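Local coordinates for probable transcriptional regulatory protein, Rv1404 (Mycobacterium tuberculosis, PDB 2NYX) that probably binds DNA and regulates transcription as a member of the MarR family of winged helix-turn-helix proteins, at residues B[125-128]-B[129-132]. Numbering follows the deposited sequence.
Sequences ARIV and EQMA
Glu129 N donates to Ala125 O at 2.8 Å, an i to i+4 bond of the alpha-helix, and the next two amides bond three residues back instead of four. Gln130 N bonds Ile127 O and Met131 N bonds Val128 O, the latter closing a type I beta turn from Val128 to Met131. Both donors sit well above the planes of their carbonyls. This is the C-terminal end of helix 107-128 in a MarR-type fold, where the chain unwinds into the loop before helix 139-150. The side chains of Arg126 and Gln130 run alongside each other, pointing the same way. Their guanidinium and amide planes are 63° apart, and Arg126 NH1 stays 3.8 Å from Gln130 OE1, too far for a hydrogen bond. Arg126 NE forms a salt bridge with Glu123 OE1, three residues earlier in the same helix. Gln130 OE1 is covered by the contact and has no hydrogen-bond partner in the model. Val128 and Met131 are buried, and Met131, a selenomethionine, also packs on Phe146 of the second subunit. With CG beside the backbone N (chi1 -36°), its extended chain reaches back to the last turn of the helix. There Met131 CE lies 3.7 Å from Val128 CA.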
# COMPACT_ATOMS: atom_id res chain seq x y z
N ALA B 125 7.51 10.85 10.95
CA ALA B 125 8.40 11.79 11.64
C ALA B 125 9.01 11.21 12.92
O ALA B 125 10.17 11.48 13.23
CB ALA B 125 7.69 13.10 11.94
N ARG B 126 8.24 10.42 13.66
CA ARG B 126 8.74 9.70 14.82
C ARG B 126 9.94 8.83 14.45
O ARG B 126 10.94 8.77 15.17
CB ARG B 126 7.64 8.84 15.44
CG ARG B 126 8.01 8.21 16.77
CD ARG B 126 7.06 7.08 17.14
NE ARG B 126 7.15 5.95 16.21
CZ ARG B 126 8.04 4.97 16.28
NH1 ARG B 126 8.95 4.96 17.25
NH2 ARG B 126 8.04 3.99 15.38
N ILE B 127 9.83 8.16 13.31
CA ILE B 127 10.92 7.33 12.80
C ILE B 127 12.07 8.18 12.22
O ILE B 127 13.23 7.82 12.36
CB ILE B 127 10.37 6.27 11.82
CG1 ILE B 127 9.50 5.29 12.60
CG2 ILE B 127 11.52 5.54 11.12
CD1 ILE B 127 8.68 4.33 11.77
N VAL B 128 11.74 9.31 11.61
CA VAL B 128 12.75 10.23 11.08
C VAL B 128 13.58 10.90 12.19
O VAL B 128 14.76 11.21 11.98
CB VAL B 128 12.12 11.30 10.14
CG1 VAL B 128 13.16 12.30 9.67
CG2 VAL B 128 11.51 10.63 8.93
N GLU B 129 12.98 11.12 13.36
CA GLU B 129 13.71 11.66 14.51
C GLU B 129 14.83 10.73 14.96
O GLU B 129 15.80 11.16 15.57
CB GLU B 129 12.76 11.93 15.69
CG GLU B 129 11.84 13.13 15.52
CD GLU B 129 12.52 14.47 15.77
OE1 GLU B 129 13.37 14.58 16.69
OE2 GLU B 129 12.18 15.44 15.05
N GLN B 130 14.68 9.45 14.61
CA GLN B 130 15.63 8.40 14.99
C GLN B 130 16.81 8.21 14.02
O GLN B 130 17.76 7.50 14.34
CB GLN B 130 14.90 7.08 15.22
CG GLN B 130 13.97 7.11 16.42
CD GLN B 130 13.25 5.79 16.66
OE1 GLN B 130 12.49 5.31 15.81
NE2 GLN B 130 13.48 5.20 17.83
N MSE B 131 16.76 8.84 12.85
CA MSE B 131 17.92 8.84 11.95
C MSE B 131 18.93 9.86 12.48
O MSE B 131 18.57 11.02 12.72
CB MSE B 131 17.53 9.21 10.52
CG MSE B 131 16.18 8.67 10.07
SE MSE B 131 15.90 8.87 8.14
CE MSE B 131 14.04 8.47 8.04
N ALA B 132 20.19 9.44 12.65
CA ALA B 132 21.25 10.33 13.14
C ALA B 132 21.33 11.60 12.30
O ALA B 132 21.21 11.53 11.09
CB ALA B 132 22.60 9.61 13.17